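Local coordinates for peptidoglycan recognition protein 3 (Branchiostoma belcheri tsingtauense, PDB 4Z8I), which probably cleaves the amide bond between N-acetylmuramic acid and L-alanine in peptidoglycan as a zinc-dependent amidase, its activity augmented by a fused chitin-binding domain, at residues N14-P18 against D19-G23; V67-E71 against W72-A76; S107-V110 against R111-N115; I184-G187 against V188-K192; G212-L215 against Y216-I219. One frame throughout, in Å; residues are numbered along the deposited sequence.

Contact 1 of 5, residues N14-P18 against D19-G23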
loop_
_atom_site.group_PDB
_atom_site.type_symbol
_atom_site.label_atom_id
_atom_site.label_comp_id
_atom_site.label_asym_id
_atom_site.label_seq_id
_atom_site.Cartn_x
_atom_site.Cartn_y
_atom_site.Cartn_z
ATOM N N ASN A 14 -3.643 21.618 22.372
ATOM C CA ASN A 14 -4.514 22.790 22.373
ATOM C C ASN A 14 -5.549 22.758 21.249
ATOM O O ASN A 14 -6.582 23.424 21.323
ATOM C CB ASN A 14 -3.692 24.077 22.290
ATOM C CG ASN A 14 -2.850 24.316 23.528
ATOM O OD1 ASN A 14 -3.150 23.803 24.607
ATOM N ND2 ASN A 14 -1.793 25.105 23.380
ATOM N N TYR A 15 -5.265 21.984 20.208
ATOM C CA TYR A 15 -6.194 21.840 19.094
ATOM C C TYR A 15 -6.544 20.374 18.859
ATOM O O TYR A 15 -6.007 19.740 17.951
ATOM C CB TYR A 15 -5.615 22.474 17.828
ATOM C CG TYR A 15 -5.335 23.952 17.973
ATOM C CD1 TYR A 15 -6.339 24.892 17.768
ATOM C CD2 TYR A 15 -4.072 24.409 18.323
ATOM C CE1 TYR A 15 -6.088 26.245 17.904
ATOM C CE2 TYR A 15 -3.813 25.761 18.463
ATOM C CZ TYR A 15 -4.825 26.674 18.251
ATOM O OH TYR A 15 -4.570 28.019 18.386
ATOM N N PRO A 16 -7.451 19.832 19.687
ATOM C CA PRO A 16 -7.841 18.420 19.601
ATOM C C PRO A 16 -8.490 18.088 18.263
ATOM O O PRO A 16 -9.242 18.898 17.725
ATOM C CB PRO A 16 -8.873 18.273 20.724
ATOM C CG PRO A 16 -8.593 19.403 21.661
ATOM C CD PRO A 16 -8.145 20.528 20.785
ATOM N N ALA A 17 -8.188 16.908 17.736
ATOM C CA ALA A 17 -8.816 16.424 16.514
ATOM C C ALA A 17 -10.128 15.735 16.877
ATOM O O ALA A 17 -10.334 15.382 18.038
ATOM C CB ALA A 17 -7.883 15.456 15.801
ATOM N N PRO A 18 -11.027 15.557 15.892
ATOM C CA PRO A 18 -12.270 14.812 16.116
ATOM C C PRO A 18 -12.032 13.454 16.773
ATOM O O PRO A 18 -12.636 13.156 17.804
ATOM C CB PRO A 18 -12.803 14.609 14.697
ATOM C CG PRO A 18 -12.333 15.806 13.962
ATOM C CD PRO A 18 -10.992 16.169 14.549
ATOM N N ASP A 19 -11.152 12.651 16.185
ATOM C CA ASP A 19 -10.892 11.303 16.679
ATOM C C ASP A 19 -9.583 11.190 17.449
ATOM O O ASP A 19 -9.103 10.081 17.685
ATOM C CB ASP A 19 -10.886 10.302 15.521
ATOM C CG ASP A 19 -12.279 9.885 15.100
ATOM O OD1 ASP A 19 -13.237 10.643 15.366
ATOM O OD2 ASP A 19 -12.416 8.797 14.500
ATOM N N ALA A 20 -9.006 12.322 17.841
ATOM C CA ALA A 20 -7.723 12.299 18.541
ATOM C C ALA A 20 -7.455 13.520 19.417
ATOM O O ALA A 20 -7.537 14.660 18.964
ATOM C CB ALA A 20 -6.578 12.105 17.550
ATOM N N ASN A 21 -7.132 13.259 20.678
ATOM C CA ASN A 21 -6.624 14.279 21.583
ATOM C C ASN A 21 -5.360 13.711 22.213
ATOM O O ASN A 21 -5.420 12.710 22.927
ATOM C CB ASN A 21 -7.662 14.622 22.655
ATOM C CG ASN A 21 -7.292 15.858 23.468
ATOM O OD1 ASN A 21 -6.118 16.120 23.734
ATOM N ND2 ASN A 21 -8.302 16.618 23.872
ATOM N N PRO A 22 -4.200 14.329 21.937
ATOM C CA PRO A 22 -3.971 15.543 21.143
ATOM C C PRO A 22 -4.257 15.367 19.656
ATOM O O PRO A 22 -4.254 14.242 19.149
ATOM C CB PRO A 22 -2.470 15.802 21.326
ATOM C CG PRO A 22 -2.056 14.970 22.495
ATOM C CD PRO A 22 -2.940 13.780 22.463
ATOM N N GLY A 23 -4.515 16.477 18.971
ATOM C CA GLY A 23 -4.684 16.455 17.532
ATOM C C GLY A 23 -3.379 16.054 16.874
ATOM O O GLY A 23 -2.308 16.511 17.277
#
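Ala17 and Ala20 form the tight middle of this turn. Ala17 N donates to Ala20 O at 2.6 Å. The nitrogen lies nearly in line with the carbonyl, but the bond is bent at the hydrogen (134°). The return bond, Ala20 N to Ala17 O, is weak at 3.3 Å. The two methyl groups lie against each other, CB to CB 4.0 Å. Gly23 CA lies 3.5 Å from Ala17 N and makes a CA-H...O contact with Tyr15 O. A side chain on Gly23 would probably run into that carbonyl, so its absence lets the two arms of the turn meet here. Pro18 and Asp19 take the corners of a beta turn close to type I, within the N-terminal disulfide-rich region that is probably the chitin-binding domain. The solvent side is looser. There Pro16 and Asn21 lie alongside each other and point the same way. CG of Asn21 is anti to the backbone N (chi1 -169°), which brings ND2 to 3.6 Å from Pro16 CG. A cis peptide bond follows, before Pro22. The Asp19 carboxylate is exposed at the tip of the turn. The Asp19 backbone is hydrogen-bonded to Gln3, and that of Gly23 to Gly12.

Contact 2 of 5, residues V67-E71 against W72-A76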
loop_
_atom_site.group_PDB
_atom_site.type_symbol
_atom_site.label_atom_id
_atom_site.label_comp_id
_atom_site.label_asym_id
_atom_site.label_seq_id
_atom_site.Cartn_x
_atom_site.Cartn_y
_atom_site.Cartn_z
ATOM N N VAL A 67 5.584 -7.877 5.448
ATOM C CA VAL A 67 6.028 -9.245 5.689
ATOM C C VAL A 67 6.914 -9.685 4.528
ATOM O O VAL A 67 6.445 -9.801 3.396
ATOM C CB VAL A 67 4.834 -10.213 5.809
ATOM C CG1 VAL A 67 5.316 -11.632 6.041
ATOM C CG2 VAL A 67 3.908 -9.784 6.931
ATOM N N SER A 68 8.192 -9.921 4.805
ATOM C CA SER A 68 9.133 -10.291 3.750
ATOM C C SER A 68 8.877 -11.705 3.240
ATOM O O SER A 68 8.154 -12.481 3.870
ATOM C CB SER A 68 10.575 -10.172 4.241
ATOM O OG SER A 68 10.889 -11.204 5.159
ATOM N N LYS A 69 9.480 -12.028 2.100
ATOM C CA LYS A 69 9.314 -13.337 1.475
ATOM C C LYS A 69 9.742 -14.475 2.401
ATOM O O LYS A 69 9.087 -15.515 2.463
ATOM C CB LYS A 69 10.084 -13.398 0.152
ATOM C CG LYS A 69 9.607 -12.387 -0.878
ATOM C CD LYS A 69 9.355 -13.017 -2.243
ATOM C CE LYS A 69 10.649 -13.356 -2.954
ATOM N NZ LYS A 69 10.419 -13.637 -4.399
ATOM N N SER A 70 10.831 -14.266 3.133
ATOM C CA SER A 70 11.309 -15.269 4.078
ATOM C C SER A 70 10.374 -15.411 5.276
ATOM O O SER A 70 10.362 -16.446 5.942
ATOM C CB SER A 70 12.721 -14.926 4.557
ATOM O OG SER A 70 12.718 -13.735 5.318
ATOM N N GLU A 71 9.590 -14.372 5.553
ATOM C CA GLU A 71 8.664 -14.418 6.680
ATOM C C GLU A 71 7.355 -15.122 6.345
ATOM O O GLU A 71 6.777 -15.791 7.201
ATOM C CB GLU A 71 8.382 -13.018 7.223
ATOM C CG GLU A 71 9.575 -12.352 7.889
ATOM C CD GLU A 71 9.199 -11.060 8.583
ATOM O OE1 GLU A 71 9.476 -9.980 8.021
ATOM O OE2 GLU A 71 8.623 -11.127 9.690
ATOM N N TRP A 72 6.878 -14.969 5.110
ATOM C CA TRP A 72 5.656 -15.666 4.707
ATOM C C TRP A 72 5.929 -17.029 4.086
ATOM O O TRP A 72 5.002 -17.747 3.722
ATOM C CB TRP A 72 4.725 -14.808 3.827
ATOM C CG TRP A 72 5.256 -14.316 2.498
ATOM C CD1 TRP A 72 5.712 -13.059 2.214
ATOM C CD2 TRP A 72 5.318 -15.048 1.265
ATOM N NE1 TRP A 72 6.076 -12.972 0.894
ATOM C CE2 TRP A 72 5.845 -14.178 0.288
ATOM C CE3 TRP A 72 4.996 -16.356 0.897
ATOM C CZ2 TRP A 72 6.053 -14.576 -1.032
ATOM C CZ3 TRP A 72 5.202 -16.748 -0.416
ATOM C CH2 TRP A 72 5.724 -15.863 -1.363
ATOM N N GLY A 73 7.204 -17.386 3.986
ATOM C CA GLY A 73 7.583 -18.719 3.557
ATOM C C GLY A 73 7.700 -18.900 2.060
ATOM O O GLY A 73 7.333 -19.946 1.525
ATOM N N SER A 74 8.222 -17.883 1.384
ATOM C CA SER A 74 8.414 -17.947 -0.058
ATOM C C SER A 74 9.344 -19.085 -0.434
ATOM O O SER A 74 10.227 -19.459 0.340
ATOM C CB SER A 74 8.991 -16.631 -0.573
ATOM O OG SER A 74 9.292 -16.705 -1.954
ATOM N N ARG A 75 9.133 -19.644 -1.620
ATOM C CA ARG A 75 10.032 -20.655 -2.144
ATOM C C ARG A 75 11.195 -19.930 -2.799
ATOM O O ARG A 75 11.129 -18.723 -3.026
ATOM C CB ARG A 75 9.318 -21.550 -3.159
ATOM C CG ARG A 75 9.067 -20.897 -4.503
ATOM C CD ARG A 75 8.847 -21.941 -5.590
ATOM N NE ARG A 75 7.450 -22.349 -5.695
ATOM C CZ ARG A 75 7.000 -23.244 -6.568
ATOM N NH1 ARG A 75 5.713 -23.554 -6.596
ATOM N NH2 ARG A 75 7.838 -23.836 -7.408
ATOM N N ALA A 76 12.264 -20.658 -3.091
ATOM C CA ALA A 76 13.422 -20.049 -3.728
ATOM C C ALA A 76 13.068 -19.529 -5.120
ATOM O O ALA A 76 12.488 -20.250 -5.932
ATOM C CB ALA A 76 14.566 -21.044 -3.804
#
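The Trp72 indole carries Lys69 and Ser74 on one face and meets Val67 at an edge. Val110 of helix 103-120 lies over the other face. Lys69 CA sits over the five-membered ring, 3.7 Å from its centroid, as a CH-pi contact. Ser74 CB lies 3.4 Å above the indole plane. Val67 O faces Trp72 CD1 in the ring plane. Val67 CG1 touches Trp72 CB at 3.9 Å. The ring is folded back by its first torsion, with CG between the backbone N and the carbonyl carbon (chi1 61°). The Lys69 chain runs beside the ring, CD to Trp72 CZ2 3.8 Å, and ends in a salt bridge with Asp125. Trp72 NE1 donates to Glu140 O. With an alanine here the indole is gone, which is likely to leave Glu140 O without its donor and a gap between Lys69 and helix 103-120. Ser74 N donates to Lys69 O at 2.7 Å, nearly straight (N-H...O 170°), and Gly73 N adds a weak bond at 3.1 Å. Trp72 N donates to Ser68 O. Gly73, with positive phi, breaks the helix. This is a short, weakly bonded helical turn following edge strand 66-67, held by its tryptophan against helix 103-120 of the amidase domain.

Contact 3 of 5, residues S107-V110 against R111-N115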
loop_
_atom_site.group_PDB
_atom_site.type_symbol
_atom_site.label_atom_id
_atom_site.label_comp_id
_atom_site.label_asym_id
_atom_site.label_seq_id
_atom_site.Cartn_x
_atom_site.Cartn_y
_atom_site.Cartn_z
ATOM N N SER A 107 -0.304 -15.640 4.988
ATOM C CA SER A 107 0.947 -16.156 4.524
ATOM C C SER A 107 0.760 -17.430 3.756
ATOM O O SER A 107 1.386 -17.636 2.755
ATOM C CB SER A 107 1.887 -16.347 5.684
ATOM O OG SER A 107 2.179 -15.109 6.230
ATOM N N LEU A 108 -0.116 -18.285 4.238
ATOM C CA LEU A 108 -0.430 -19.484 3.521
ATOM C C LEU A 108 -1.048 -19.127 2.202
ATOM O O LEU A 108 -0.719 -19.700 1.211
ATOM C CB LEU A 108 -1.376 -20.376 4.304
ATOM C CG LEU A 108 -1.810 -21.636 3.568
ATOM C CD1 LEU A 108 -2.628 -21.384 2.342
ATOM C CD2 LEU A 108 -0.687 -22.556 3.262
ATOM N N GLN A 109 -1.930 -18.155 2.195
ATOM C CA GLN A 109 -2.613 -17.787 0.989
ATOM C C GLN A 109 -1.660 -17.272 -0.059
ATOM O O GLN A 109 -1.776 -17.598 -1.192
ATOM C CB GLN A 109 -3.707 -16.788 1.289
ATOM C CG GLN A 109 -4.740 -16.667 0.202
ATOM C CD GLN A 109 -5.207 -17.990 -0.316
ATOM O OE1 GLN A 109 -5.467 -18.886 0.425
ATOM N NE2 GLN A 109 -5.322 -18.102 -1.586
ATOM N N VAL A 110 -0.702 -16.481 0.343
ATOM C CA VAL A 110 0.348 -15.993 -0.547
ATOM C C VAL A 110 1.178 -17.152 -1.106
ATOM O O VAL A 110 1.527 -17.163 -2.286
ATOM C CB VAL A 110 1.276 -14.990 0.161
ATOM C CG1 VAL A 110 2.417 -14.586 -0.752
ATOM C CG2 VAL A 110 0.497 -13.767 0.583
ATOM N N ARG A 111 1.485 -18.125 -0.254
ATOM C CA ARG A 111 2.230 -19.310 -0.676
ATOM C C ARG A 111 1.476 -20.070 -1.771
ATOM O O ARG A 111 2.066 -20.530 -2.756
ATOM C CB ARG A 111 2.488 -20.218 0.529
ATOM C CG ARG A 111 3.961 -20.435 0.849
ATOM C CD ARG A 111 4.215 -20.457 2.350
ATOM N NE ARG A 111 3.318 -21.366 3.058
ATOM C CZ ARG A 111 2.810 -21.125 4.264
ATOM N NH1 ARG A 111 3.105 -19.997 4.899
ATOM N NH2 ARG A 111 2.001 -22.006 4.832
ATOM N N ASN A 112 0.165 -20.186 -1.590
ATOM C CA ASN A 112 -0.714 -20.798 -2.574
ATOM C C ASN A 112 -0.698 -20.043 -3.891
ATOM O O ASN A 112 -0.580 -20.648 -4.957
ATOM C CB ASN A 112 -2.159 -20.845 -2.067
ATOM C CG ASN A 112 -2.365 -21.780 -0.899
ATOM O OD1 ASN A 112 -3.369 -21.656 -0.198
ATOM N ND2 ASN A 112 -1.462 -22.722 -0.694
ATOM N N ILE A 113 -0.829 -18.721 -3.815
ATOM C CA ILE A 113 -0.841 -17.898 -5.018
ATOM C C ILE A 113 0.481 -18.018 -5.778
ATOM O O ILE A 113 0.500 -18.123 -7.009
ATOM C CB ILE A 113 -1.171 -16.427 -4.696
ATOM C CG1 ILE A 113 -2.606 -16.318 -4.177
ATOM C CG2 ILE A 113 -1.001 -15.554 -5.927
ATOM C CD1 ILE A 113 -3.058 -14.902 -3.891
ATOM N N GLN A 114 1.581 -18.033 -5.033
ATOM C CA GLN A 114 2.902 -18.197 -5.625
ATOM C C GLN A 114 3.002 -19.544 -6.326
ATOM O O GLN A 114 3.439 -19.621 -7.471
ATOM C CB GLN A 114 3.995 -18.075 -4.556
ATOM C CG GLN A 114 5.413 -18.153 -5.112
ATOM C CD GLN A 114 6.480 -18.033 -4.037
ATOM O OE1 GLN A 114 6.519 -18.824 -3.095
ATOM N NE2 GLN A 114 7.353 -17.042 -4.177
ATOM N N ASN A 115 2.589 -20.604 -5.636
ATOM C CA ASN A 115 2.615 -21.941 -6.217
ATOM C C ASN A 115 1.766 -22.037 -7.478
ATOM O O ASN A 115 2.122 -22.734 -8.421
ATOM C CB ASN A 115 2.166 -22.986 -5.193
ATOM C CG ASN A 115 3.161 -23.159 -4.065
ATOM O OD1 ASN A 115 4.312 -22.725 -4.160
ATOM N ND2 ASN A 115 2.727 -23.811 -2.995
#
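Arg111 folds back over Leu108 one turn earlier in helix 103-120, an alpha-helix of the amidase domain. The backbone bonds come first. Arg111 N donates to Ser107 O at 3.1 Å, Asn112 N to Leu108 O, Ile113 N to Gln109 O and Gln114 N to Val110 O. This is the regular i to i+4 pattern. The second kind is contact with the guanidinium. Bends at chi2 and chi3 lay the Arg111 group flat over the backbone, with Leu108 CA 3.6 Å above the centre of its plane. The Leu108 side chain crosses that of Arg111 at about a right angle. Arg111 NH1 donates to Trp72 O, so the same group links the helix to helix 69-72. Were a serine here instead, Trp72 O would probably lose its guanidinium donor and Leu108 the flat group lying over its CA. The remaining side-chain contacts are van der Waals. The Gln109 and Asn112 side chains cross at about a right angle, their amide planes 76° apart. Gln114 passes to outside partners, its NE2 to Asp125 and Ser74. Val110 packs on Tyr139 and Met164. Ile113 leans back on the preceding turn, with CG1 3.4 Å from Gln109 O.

Contact 4 of 5, residues I184-G187 against V188-K192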
loop_
_atom_site.group_PDB
_atom_site.type_symbol
_atom_site.label_atom_id
_atom_site.label_comp_id
_atom_site.label_asym_id
_atom_site.label_seq_id
_atom_site.Cartn_x
_atom_site.Cartn_y
_atom_site.Cartn_z
ATOM N N ILE A 184 1.648 2.536 -0.843
ATOM C CA ILE A 184 1.814 3.495 -1.929
ATOM C C ILE A 184 2.571 4.733 -1.453
ATOM O O ILE A 184 3.539 5.166 -2.088
ATOM C CB ILE A 184 0.453 3.909 -2.517
ATOM C CG1 ILE A 184 -0.267 2.685 -3.089
ATOM C CG2 ILE A 184 0.640 4.954 -3.597
ATOM C CD1 ILE A 184 -1.672 2.973 -3.606
ATOM N N SER A 185 2.128 5.284 -0.326
ATOM C CA SER A 185 2.754 6.462 0.265
ATOM C C SER A 185 4.239 6.227 0.528
ATOM O O SER A 185 5.074 7.060 0.195
ATOM C CB SER A 185 2.036 6.837 1.562
ATOM O OG SER A 185 2.594 7.999 2.143
ATOM N N CYS A 186 4.551 5.078 1.115
ATOM C CA CYS A 186 5.920 4.679 1.422
ATOM C C CYS A 186 6.767 4.650 0.157
ATOM O O CYS A 186 7.881 5.190 0.120
ATOM C CB CYS A 186 5.904 3.291 2.069
ATOM S SG CYS A 186 7.498 2.677 2.639
ATOM N N GLY A 187 6.228 4.015 -0.880
ATOM C CA GLY A 187 6.906 3.938 -2.160
ATOM C C GLY A 187 7.178 5.313 -2.733
ATOM O O GLY A 187 8.213 5.534 -3.364
ATOM N N VAL A 188 6.246 6.239 -2.512
ATOM C CA VAL A 188 6.432 7.617 -2.957
ATOM C C VAL A 188 7.539 8.305 -2.155
ATOM O O VAL A 188 8.378 9.018 -2.712
ATOM C CB VAL A 188 5.120 8.428 -2.863
ATOM C CG1 VAL A 188 5.353 9.877 -3.253
ATOM C CG2 VAL A 188 4.063 7.820 -3.760
ATOM N N SER A 189 7.546 8.069 -0.848
ATOM C CA SER A 189 8.530 8.675 0.041
ATOM C C SER A 189 9.943 8.178 -0.251
ATOM O O SER A 189 10.915 8.900 -0.030
ATOM C CB SER A 189 8.168 8.409 1.505
ATOM O OG SER A 189 8.409 7.060 1.859
ATOM N N LEU A 190 10.052 6.951 -0.756
ATOM C CA LEU A 190 11.351 6.372 -1.100
ATOM C C LEU A 190 11.828 6.760 -2.503
ATOM O O LEU A 190 13.022 6.685 -2.804
ATOM C CB LEU A 190 11.302 4.846 -0.989
ATOM C CG LEU A 190 11.080 4.257 0.403
ATOM C CD1 LEU A 190 10.919 2.745 0.340
ATOM C CD2 LEU A 190 12.221 4.633 1.328
ATOM N N GLY A 191 10.897 7.161 -3.363
ATOM C CA GLY A 191 11.234 7.458 -4.743
ATOM C C GLY A 191 11.112 6.233 -5.633
ATOM O O GLY A 191 11.687 6.186 -6.721
ATOM N N LYS A 192 10.368 5.236 -5.161
ATOM C CA LYS A 192 10.080 4.044 -5.950
ATOM C C LYS A 192 8.889 4.326 -6.856
ATOM O O LYS A 192 8.778 3.783 -7.958
ATOM C CB LYS A 192 9.756 2.862 -5.037
ATOM C CG LYS A 192 10.847 2.512 -4.045
ATOM C CD LYS A 192 12.066 1.919 -4.734
ATOM C CE LYS A 192 13.117 1.499 -3.712
ATOM N NZ LYS A 192 14.209 0.702 -4.335
#
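Gly187 and Lys192 close a Schellman motif, which ends helix 174-190. Lys192 N donates to Gly187 O at 2.8 Å, nearly in line with the carbonyl. Inside that loop Gly191 N bonds to Val188 O at 3.2 Å. Gly191 also makes a weak bond to Gly187 O. Gly191 is the C-prime residue, and its positive phi (90°) turns the chain out of the helix. A CB there would probably press on the carbonyl O of Leu190.

One residue before Gly187, Cys186 O is gripped by two donors. Leu190 N reaches it at 2.9 Å, and Ser189 OG at 2.6 Å. The hydroxyl gets there because the first torsion of Ser189 places OG between its own backbone N and carbonyl carbon (chi1 73°), folded back toward the preceding turn. Val188 N to Ile184 O and Ser189 N to Ser185 O are ordinary helical bonds. The apolar contacts are lighter. Leu190 CD1 lies 4.1 Å from Cys186 SG, which is joined to Cys63 in a disulfide. Ile184 CG2 and Val188 CG2 are 4.5 Å apart, and both side chains lean on Tyr197 of strand 197-201. Lys192 CB covers Gly187 O at 3.5 Å, while its chain leads away to a salt bridge with Asp145.

The Schellman bonds give Gly187 O and Val188 O partners where the helix stops, and the Ser189 hydroxyl adds a second donor to Cys186 O. The disulfide ties this helix end covalently to the chain before strand 66-67.

Contact 5 of 5, residues G212-L215 against Y216-I219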
loop_
_atom_site.group_PDB
_atom_site.type_symbol
_atom_site.label_atom_id
_atom_site.label_comp_id
_atom_site.label_asym_id
_atom_site.label_seq_id
_atom_site.Cartn_x
_atom_site.Cartn_y
_atom_site.Cartn_z
ATOM N N GLY A 212 -12.579 -6.318 -8.963
ATOM C CA GLY A 212 -13.899 -6.492 -8.383
ATOM C C GLY A 212 -14.639 -5.172 -8.267
ATOM O O GLY A 212 -14.025 -4.135 -8.029
ATOM N N ASN A 213 -15.960 -5.216 -8.424
ATOM C CA ASN A 213 -16.788 -4.008 -8.438
ATOM C C ASN A 213 -16.630 -3.063 -7.243
ATOM O O ASN A 213 -16.342 -1.883 -7.424
ATOM C CB ASN A 213 -18.268 -4.372 -8.608
ATOM C CG ASN A 213 -18.611 -4.796 -10.025
ATOM O OD1 ASN A 213 -17.961 -4.385 -10.985
ATOM N ND2 ASN A 213 -19.646 -5.615 -10.160
ATOM N N LEU A 214 -16.827 -3.577 -6.032
ATOM C CA LEU A 214 -16.836 -2.728 -4.837
ATOM C C LEU A 214 -15.471 -2.126 -4.490
ATOM O O LEU A 214 -15.376 -0.951 -4.121
ATOM C CB LEU A 214 -17.416 -3.481 -3.636
ATOM C CG LEU A 214 -18.896 -3.866 -3.723
ATOM C CD1 LEU A 214 -19.471 -4.120 -2.342
ATOM C CD2 LEU A 214 -19.688 -2.789 -4.430
ATOM N N LEU A 215 -14.419 -2.929 -4.606
ATOM C CA LEU A 215 -13.067 -2.430 -4.394
ATOM C C LEU A 215 -12.721 -1.375 -5.444
ATOM O O LEU A 215 -12.106 -0.349 -5.132
ATOM C CB LEU A 215 -12.058 -3.579 -4.437
ATOM C CG LEU A 215 -10.593 -3.171 -4.289
ATOM C CD1 LEU A 215 -10.401 -2.351 -3.027
ATOM C CD2 LEU A 215 -9.694 -4.393 -4.272
ATOM N N TYR A 216 -13.128 -1.630 -6.685
ATOM C CA TYR A 216 -12.916 -0.683 -7.774
ATOM C C TYR A 216 -13.660 0.618 -7.506
ATOM O O TYR A 216 -13.187 1.693 -7.867
ATOM C CB TYR A 216 -13.362 -1.281 -9.109
ATOM C CG TYR A 216 -13.155 -0.371 -10.297
ATOM C CD1 TYR A 216 -11.887 -0.165 -10.825
ATOM C CD2 TYR A 216 -14.227 0.271 -10.898
ATOM C CE1 TYR A 216 -11.693 0.662 -11.911
ATOM C CE2 TYR A 216 -14.042 1.101 -11.986
ATOM C CZ TYR A 216 -12.775 1.290 -12.488
ATOM O OH TYR A 216 -12.590 2.115 -13.571
ATOM N N ASP A 217 -14.829 0.515 -6.877
ATOM C CA ASP A 217 -15.581 1.699 -6.483
ATOM C C ASP A 217 -14.829 2.461 -5.397
ATOM O O ASP A 217 -14.765 3.689 -5.424
ATOM C CB ASP A 217 -16.983 1.327 -5.987
ATOM C CG ASP A 217 -17.948 1.026 -7.121
ATOM O OD1 ASP A 217 -17.670 1.428 -8.271
ATOM O OD2 ASP A 217 -18.994 0.396 -6.855
ATOM N N ASP A 218 -14.254 1.728 -4.446
ATOM C CA ASP A 218 -13.537 2.365 -3.344
ATOM C C ASP A 218 -12.285 3.105 -3.819
ATOM O O ASP A 218 -12.012 4.216 -3.365
ATOM C CB ASP A 218 -13.183 1.346 -2.256
ATOM C CG ASP A 218 -12.587 1.993 -1.015
ATOM O OD1 ASP A 218 -13.360 2.492 -0.168
ATOM O OD2 ASP A 218 -11.346 1.998 -0.879
ATOM N N ILE A 219 -11.537 2.504 -4.744
ATOM C CA ILE A 219 -10.287 3.119 -5.204
ATOM C C ILE A 219 -10.467 4.406 -6.016
ATOM O O ILE A 219 -9.493 5.113 -6.281
ATOM C CB ILE A 219 -9.387 2.133 -5.987
ATOM C CG1 ILE A 219 -10.040 1.731 -7.308
ATOM C CG2 ILE A 219 -9.055 0.916 -5.138
ATOM C CD1 ILE A 219 -9.158 0.851 -8.165
#
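Leu215 and Ile219 meet through different first torsions. Leu215 CG is anti to the backbone N (chi1 177°). Ile219 has CG1 between its backbone N and carbonyl carbon (chi1 67°), which sets CG2 beside the N. Leu215 CD1 and Ile219 CG2 then touch at 4.1 Å, the chains crossing at a slant. Ile219 CG2 also rests on Leu215 O at 3.3 Å.

Tyr216 CG is likewise anti to the N (chi1 -179°), and the ring leads away from the preceding turn. Tyr216 CB lies 3.1 Å from Gly212 O. The hydroxyl is hydrogen-bonded to Asp204, and the ring makes a cation-pi contact with Arg203, which also bonds Asn213 OD1. The Asp217 carboxylate lies beside the first turn, CG 3.3 Å from Asn213 O, with no bond between them. Leu214 CD2 is 4.1 Å from Asp217 OD2. Asp218 OD1 makes a salt bridge with Lys171, and OD2 accepts from Trp222 NE1.

The backbone bonds are regular. Tyr216 N donates to Gly212 O at 3.0 Å, Asp217 N to Asn213 O, Asp218 N to Leu214 O and Ile219 N to Leu215 O at 2.9 Å. Gly212 stands at the N-cap with positive phi, where a CB would probably crowd the carbonyl before it. This is the short helix that starts just after the zinc ligand Cys210 and leads from the metal site toward the C-terminal end of the chain.

In the fold
The five contacts follow one another along the chain, and none nests in or crosses another. Contact 1 closes a turn in the N-terminal disulfide-rich region. Its centre is about 40 Å from that of contact 2. Contact 2 ends the short helix after edge strand 66-67. Contact 3 lies within helix 103-120 and touches contact 2, so the two join the 66-76 region to that helix, in part through Arg75 and Asn115. Contact 4 ends helix 174-190, on the other side of the chain's centre from contact 3. The Cys63-Cys186 disulfide ties it to the chain just before contact 2. Contact 5 starts the helix after zinc ligand Cys210, with nearest atoms about 8 Å from contact 4.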